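Local atomic coordinates of nitrogen regulatory protein P-II (Thiomonas intermedia, PDB entry 5D4O), a protein that binds the adenine nucleotides ADP and AMP and probably regulates the activity of other proteins, as members of the P-II family do. Residues Lys5-Lys10 with Gly101-Phe106; Lys11-Leu16 with Val92-Asp97. All blocks are in the same frame, centred on the assembly; numbering follows the deposited sequence.

Contact 1: Lys5-Lys10 with Gly101-Phe106; sequences KLYPLK and GRPIKF. With AMP (adenosine monophosphate), chain F; BCT (bicarbonate ion), chain E.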
# COMPACT_ATOMS: atom_id res chain seq x y z
N LYS A 5 -19.39 -8.58 -9.22
CA LYS A 5 -18.41 -8.80 -10.28
C LYS A 5 -17.16 -7.97 -10.05
O LYS A 5 -17.25 -6.83 -9.59
CB LYS A 5 -18.99 -8.48 -11.68
CG LYS A 5 -20.25 -9.30 -12.04
CD LYS A 5 -20.02 -10.81 -12.04
CE LYS A 5 -21.31 -11.58 -12.15
NZ LYS A 5 -21.09 -13.05 -11.99
N LEU A 6 -16.01 -8.56 -10.34
CA LEU A 6 -14.73 -7.86 -10.21
C LEU A 6 -14.09 -7.71 -11.57
O LEU A 6 -14.26 -8.58 -12.43
CB LEU A 6 -13.80 -8.58 -9.23
CG LEU A 6 -14.15 -8.43 -7.74
CD1 LEU A 6 -13.23 -9.28 -6.88
CD2 LEU A 6 -14.06 -6.98 -7.30
N TYR A 7 -13.40 -6.59 -11.78
CA TYR A 7 -12.81 -6.24 -13.06
C TYR A 7 -11.34 -5.84 -12.87
O TYR A 7 -11.03 -5.20 -11.86
CB TYR A 7 -13.58 -5.06 -13.68
CG TYR A 7 -15.07 -5.30 -13.87
CD1 TYR A 7 -15.97 -5.07 -12.83
CD2 TYR A 7 -15.59 -5.68 -15.10
CE1 TYR A 7 -17.34 -5.27 -13.00
CE2 TYR A 7 -16.96 -5.87 -15.29
CZ TYR A 7 -17.83 -5.67 -14.23
OH TYR A 7 -19.18 -5.86 -14.40
N PRO A 8 -10.46 -6.12 -13.86
CA PRO A 8 -9.05 -5.73 -13.72
C PRO A 8 -8.79 -4.24 -13.88
O PRO A 8 -9.39 -3.57 -14.72
CB PRO A 8 -8.35 -6.51 -14.84
CG PRO A 8 -9.41 -6.68 -15.89
CD PRO A 8 -10.69 -6.87 -15.12
N LEU A 9 -7.86 -3.72 -13.10
CA LEU A 9 -7.43 -2.33 -13.18
C LEU A 9 -5.95 -2.33 -12.80
O LEU A 9 -5.40 -3.36 -12.40
CB LEU A 9 -8.21 -1.49 -12.14
CG LEU A 9 -9.18 -0.35 -12.54
CD1 LEU A 9 -8.99 0.87 -11.70
CD2 LEU A 9 -9.29 -0.08 -14.03
N LYS A 10 -5.32 -1.16 -12.93
CA LYS A 10 -3.93 -1.02 -12.50
C LYS A 10 -3.91 -0.04 -11.34
O LYS A 10 -4.84 0.75 -11.17
CB LYS A 10 -3.03 -0.56 -13.66
CG LYS A 10 -3.01 -1.53 -14.86
CD LYS A 10 -2.06 -2.73 -14.65
CE LYS A 10 -2.06 -3.65 -15.86
NZ LYS A 10 -1.11 -4.77 -15.69
N GLY A 101 -14.71 -3.25 -8.23
CA GLY A 101 -16.10 -3.58 -8.52
C GLY A 101 -16.78 -2.66 -9.51
O GLY A 101 -17.75 -3.07 -10.13
N ARG A 102 -16.27 -1.41 -9.66
CA ARG A 102 -16.94 -0.38 -10.47
C ARG A 102 -16.01 0.32 -11.47
O ARG A 102 -15.53 1.42 -11.20
CB ARG A 102 -17.63 0.64 -9.53
CG ARG A 102 -18.68 0.00 -8.61
CD ARG A 102 -19.07 0.93 -7.48
NE ARG A 102 -17.95 1.18 -6.56
CZ ARG A 102 -18.01 2.01 -5.52
NH1 ARG A 102 -19.15 2.66 -5.25
NH2 ARG A 102 -16.95 2.20 -4.76
N PRO A 103 -15.78 -0.31 -12.65
CA PRO A 103 -14.88 0.30 -13.66
C PRO A 103 -15.25 1.72 -14.06
O PRO A 103 -14.36 2.50 -14.30
CB PRO A 103 -14.98 -0.65 -14.86
CG PRO A 103 -15.50 -1.89 -14.35
CD PRO A 103 -16.28 -1.62 -13.10
N ILE A 104 -16.56 2.07 -14.08
CA ILE A 104 -16.97 3.43 -14.45
C ILE A 104 -16.45 4.51 -13.48
O ILE A 104 -16.22 5.64 -13.90
CB ILE A 104 -18.46 3.58 -14.84
CG1 ILE A 104 -19.35 3.93 -13.66
CG2 ILE A 104 -19.00 2.43 -15.72
CD1 ILE A 104 -19.91 5.25 -13.83
N LYS A 105 -16.20 4.16 -12.21
CA LYS A 105 -15.62 5.11 -11.25
C LYS A 105 -14.18 5.49 -11.58
O LYS A 105 -13.65 6.49 -11.08
CB LYS A 105 -15.63 4.51 -9.85
CG LYS A 105 -16.96 4.63 -9.16
CD LYS A 105 -16.79 4.53 -7.66
CE LYS A 105 -16.22 5.78 -7.04
NZ LYS A 105 -16.48 5.81 -5.60
N PHE A 106 -13.52 4.66 -12.40
CA PHE A 106 -12.10 4.79 -12.69
C PHE A 106 -11.73 5.13 -14.13
O PHE A 106 -10.62 5.63 -14.37
CB PHE A 106 -11.40 3.48 -12.31
CG PHE A 106 -11.62 3.12 -10.85
CD1 PHE A 106 -10.94 3.77 -9.85
CD2 PHE A 106 -12.60 2.20 -10.49
CE1 PHE A 106 -11.17 3.46 -8.50
CE2 PHE A 106 -12.84 1.90 -9.15
CZ PHE A 106 -12.12 2.53 -8.17
P AMP F . -15.13 9.16 -4.46
O1P AMP F . -15.86 10.30 -3.87
O2P AMP F . -14.97 9.23 -5.94
O3P AMP F . -15.67 7.79 -4.07
O5' AMP F . -13.64 9.24 -3.87
C5' AMP F . -13.38 9.23 -2.46
C4' AMP F . -11.90 9.01 -2.23
O4' AMP F . -11.51 7.71 -2.73
C3' AMP F . -10.98 9.99 -2.93
O3' AMP F . -10.87 11.22 -2.22
C2' AMP F . -9.67 9.22 -2.95
O2' AMP F . -9.02 9.32 -1.69
C1' AMP F . -10.17 7.78 -3.19
N9 AMP F . -10.15 7.43 -4.61
C8 AMP F . -11.15 7.62 -5.53
N7 AMP F . -10.81 7.29 -6.75
C5 AMP F . -9.49 6.87 -6.63
C6 AMP F . -8.55 6.41 -7.57
N6 AMP F . -8.80 6.32 -8.89
N1 AMP F . -7.32 6.08 -7.12
C2 AMP F . -7.05 6.23 -5.81
N3 AMP F . -7.85 6.67 -4.83
C4 AMP F . -9.07 6.96 -5.31
C BCT E . -14.67 -0.35 -6.37
O1 BCT E . -15.66 -0.36 -7.08
O2 BCT E . -13.84 -1.28 -6.31
O3 BCT E . -14.55 0.73 -5.56
O HOH W 1 -19.32 -5.11 -9.19
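One water donates to both Lys5 O and Gly101 O, each 2.7 Å from the water oxygen. It ties together two backbone carbonyls, both acceptors, which need a donor between them. Pro103 lies over one face of the Tyr7 ring in a CH-pi contact, with CG 3.7 Å from the ring centroid and 23° off the normal. Tyr7 CG is anti to its carbonyl carbon (chi1 -57°), and this sets a ring face against Pro103 CG. The contact joins the start of strand 7-17 to the tail that follows strand 92-100 in the P-II fold. That tail helps form a nucleotide site between subunits. Lys105 NZ donates to AMP O3P at 2.6 Å and also bonds Gly91 O of the second subunit. Arg102 meets a bicarbonate, probably from the crystallisation liquor, edge-on: NE donates to O1 at 2.8 Å and NH2 to O3, both nearly straight, while Gly101 N donates to O2. Phe106 sits deeper, with Leu9 CD1 3.6 Å from its CG. AMP N6 lies at the ring edge, 3.5 Å from Phe106 CD1. With an alanine for Phe106, Leu9 CD1 would probably lose its packing partner and the AMP amino group the wall beside it.

Contact 2: Lys11-Leu16 with Val92-Asp97; sequences KLEIIL and VVFVHD. With ADP (adenosine-5'-diphosphate), chain D; BCT (bicarbonate ion), chain G.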
# COMPACT_ATOMS: atom_id res chain seq x y z
N LYS A 11 -2.88 -0.13 -10.48
CA LYS A 11 -2.78 0.80 -9.36
C LYS A 11 -1.32 1.24 -9.26
O LYS A 11 -0.42 0.41 -9.06
CB LYS A 11 -3.28 0.20 -8.05
CG LYS A 11 -3.42 1.24 -6.91
CD LYS A 11 -3.42 0.62 -5.50
CE LYS A 11 -2.02 0.35 -5.01
NZ LYS A 11 -2.01 -0.16 -3.61
N LEU A 12 -1.10 2.54 -9.43
CA LEU A 12 0.24 3.11 -9.29
C LEU A 12 0.46 3.55 -7.86
O LEU A 12 -0.44 4.14 -7.24
CB LEU A 12 0.39 4.37 -10.19
CG LEU A 12 0.90 4.23 -11.63
CD1 LEU A 12 0.55 2.90 -12.26
CD2 LEU A 12 0.50 5.46 -12.48
N GLU A 13 1.70 3.37 -7.37
CA GLU A 13 2.17 3.95 -6.12
C GLU A 13 3.35 4.83 -6.58
O GLU A 13 4.32 4.32 -7.13
CB GLU A 13 2.64 2.89 -5.13
CG GLU A 13 1.45 2.27 -4.44
CD GLU A 13 1.86 1.15 -3.49
OE1 GLU A 13 0.95 0.60 -2.85
OE2 GLU A 13 3.06 0.77 -3.47
N ILE A 14 3.18 6.14 -6.49
CA ILE A 14 4.18 7.11 -6.96
C ILE A 14 4.79 7.78 -5.73
O ILE A 14 4.08 8.51 -5.04
CB ILE A 14 3.50 8.17 -7.85
CG1 ILE A 14 2.71 7.51 -9.01
CG2 ILE A 14 4.58 9.19 -8.36
CD1 ILE A 14 1.63 8.40 -9.64
N ILE A 15 6.08 7.56 -5.48
CA ILE A 15 6.74 8.09 -4.29
C ILE A 15 7.70 9.16 -4.75
O ILE A 15 8.54 8.89 -5.61
CB ILE A 15 7.43 6.97 -3.47
CG1 ILE A 15 6.38 5.92 -3.03
CG2 ILE A 15 8.18 7.57 -2.24
CD1 ILE A 15 6.94 4.53 -2.59
N LEU A 16 7.56 10.37 -4.20
CA LEU A 16 8.36 11.52 -4.58
C LEU A 16 8.33 12.59 -3.51
O LEU A 16 7.53 12.53 -2.58
CB LEU A 16 7.87 12.08 -5.95
CG LEU A 16 6.56 12.95 -6.02
CD1 LEU A 16 6.36 13.49 -7.46
CD2 LEU A 16 5.32 12.20 -5.56
N VAL A 92 10.19 6.92 -7.11
CA VAL A 92 9.93 5.66 -7.80
C VAL A 92 8.42 5.51 -8.11
O VAL A 92 7.59 6.18 -7.49
CB VAL A 92 10.43 4.44 -6.93
CG1 VAL A 92 11.97 4.43 -6.82
CG2 VAL A 92 9.78 4.41 -5.54
N VAL A 93 8.09 4.68 -9.10
CA VAL A 93 6.69 4.34 -9.40
C VAL A 93 6.60 2.82 -9.40
O VAL A 93 7.38 2.15 -10.09
CB VAL A 93 6.12 4.91 -10.75
CG1 VAL A 93 4.66 4.49 -10.96
CG2 VAL A 93 6.23 6.41 -10.80
N PHE A 94 5.61 2.27 -8.68
CA PHE A 94 5.36 0.84 -8.66
C PHE A 94 3.99 0.60 -9.31
O PHE A 94 3.01 1.21 -8.90
CB PHE A 94 5.35 0.29 -7.23
CG PHE A 94 6.57 0.59 -6.41
CD1 PHE A 94 7.85 0.52 -6.97
CD2 PHE A 94 6.46 0.89 -5.06
CE1 PHE A 94 8.99 0.82 -6.20
CE2 PHE A 94 7.60 1.16 -4.28
CZ PHE A 94 8.85 1.11 -4.85
N VAL A 95 3.95 -0.27 -10.30
CA VAL A 95 2.69 -0.60 -11.00
C VAL A 95 2.18 -1.92 -10.46
O VAL A 95 2.90 -2.93 -10.50
CB VAL A 95 2.85 -0.68 -12.55
CG1 VAL A 95 1.47 -0.86 -13.22
CG2 VAL A 95 3.55 0.55 -13.11
N HIS A 96 0.91 -1.93 -10.03
CA HIS A 96 0.24 -3.10 -9.47
C HIS A 96 -0.95 -3.50 -10.34
O HIS A 96 -1.57 -2.65 -10.98
CB HIS A 96 -0.35 -2.78 -8.05
CG HIS A 96 0.66 -2.39 -7.00
ND1 HIS A 96 1.34 -1.18 -7.06
CD2 HIS A 96 1.00 -3.03 -5.86
CE1 HIS A 96 2.08 -1.13 -5.97
NE2 HIS A 96 1.94 -2.24 -5.23
N ASP A 97 -1.29 -4.77 -10.30
CA ASP A 97 -2.55 -5.29 -10.83
C ASP A 97 -3.49 -5.31 -9.66
O ASP A 97 -3.11 -5.76 -8.55
CB ASP A 97 -2.38 -6.74 -11.30
CG ASP A 97 -1.74 -6.84 -12.66
OD1 ASP A 97 -1.89 -5.90 -13.45
OD2 ASP A 97 -1.11 -7.86 -12.94
PB ADP D . 17.98 9.62 -3.72
O1B ADP D . 17.94 10.99 -4.19
O2B ADP D . 18.37 9.61 -2.23
O3B ADP D . 18.99 8.82 -4.50
PA ADP D . 15.86 7.70 -4.66
O1A ADP D . 16.77 6.55 -4.86
O2A ADP D . 15.26 8.16 -5.97
O3A ADP D . 16.54 8.94 -3.91
O5' ADP D . 14.70 7.24 -3.66
C5' ADP D . 13.76 8.21 -3.18
C4' ADP D . 12.73 7.53 -2.32
O4' ADP D . 12.04 6.52 -3.09
C3' ADP D . 13.27 6.78 -1.12
O3' ADP D . 13.54 7.63 -0.02
C2' ADP D . 12.11 5.82 -0.83
O2' ADP D . 11.06 6.51 -0.17
C1' ADP D . 11.67 5.45 -2.24
N9 ADP D . 12.27 4.21 -2.72
C8 ADP D . 13.43 4.07 -3.44
N7 ADP D . 13.78 2.83 -3.65
C5 ADP D . 12.77 2.09 -3.04
C6 ADP D . 12.54 0.71 -2.93
N6 ADP D . 13.41 -0.22 -3.35
N1 ADP D . 11.42 0.31 -2.28
C2 ADP D . 10.63 1.24 -1.74
N3 ADP D . 10.76 2.57 -1.75
C4 ADP D . 11.84 2.93 -2.45
C BCT G . 10.51 2.68 -11.62
O1 BCT G . 11.51 2.54 -12.33
O2 BCT G . 9.46 2.08 -11.82
O3 BCT G . 10.57 3.57 -10.55
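Strands 7-17 and 92-100 are antiparallel neighbours in the sheet of the P-II fold, and here Lys11-Ile15 pair with Val92-His96. Lys11-His96, Glu13-Phe94 and Ile15-Val92 are the hydrogen-bonded pairs, each with two backbone bonds. Leu12-Val95 and Ile14-Val93 are the non-hydrogen-bonded pairs between them. The bond from Ile15 N to Val92 O is 2.9 Å long and nearly straight.

Lys11 O takes two donors from opposite faces of its carbonyl plane. His96 N is one, at 2.9 Å. His96 ND1 is the other, at 3.1 Å and more bent (135°). This second bond helps fix the rotation of the imidazole. Lys11 CE lies over one face of that ring, and Glu13 OE2 is at its edge, 3.3 Å from His96 CE1. The carboxylate and ring planes are 57° apart. The Lys11 chain leaves with CG anti to the backbone N (chi1 -170°) and bends at chi3. NZ can then form a salt bridge to Glu13 OE1 at 3.1 Å, on the anti side of the carboxylate and tilted out of its plane. NZ also pairs with Glu13 OE2 of the second subunit. Lys11 NZ of the third subunit forms a salt bridge with Glu13 OE2 and a hydrogen bond with His96 NE2.

Leu12, Ile14, Val93 and Val95 share the face opposite Lys11. There Leu12 CG meets Val93 CG1 at 3.8 Å, and Ile14 lies alongside Val93. Helix 72-88 packs over this apolar layer, and Ile14 also meets Leu28 of helix 21-31. Near ADP, Ile15 CD1 touches Phe94 CE2, and Phe94 CZ comes 3.6 Å from ADP C2. Val92 CG1 lies beside ADP C8. A ferredoxin-like sheet with helices on one face and neighbouring subunits on the other is the pattern of the trimeric P-II proteins.

How the contacts relate
Contact 2 is buried near the centre of the chain, whereas contact 1 is only partly buried, about 18 Å from that centre. Their centres lie about 18 Å apart. Both use strand 7-17. Contact 2 pairs it with strand 92-100, and contact 1 joins its beginning to the tail leaving that strand. Lys10 of contact 1 forms a salt bridge to Asp97 of contact 2, with NZ 2.6 Å from OD1. Regular backbone bonds and intersubunit charges hold contact 2, while a water and side-chain packing hold contact 1. The nucleotides lie in like sites between subunits: contact 1 gives the Lys105 side of one, contact 2 the Val92 side of another.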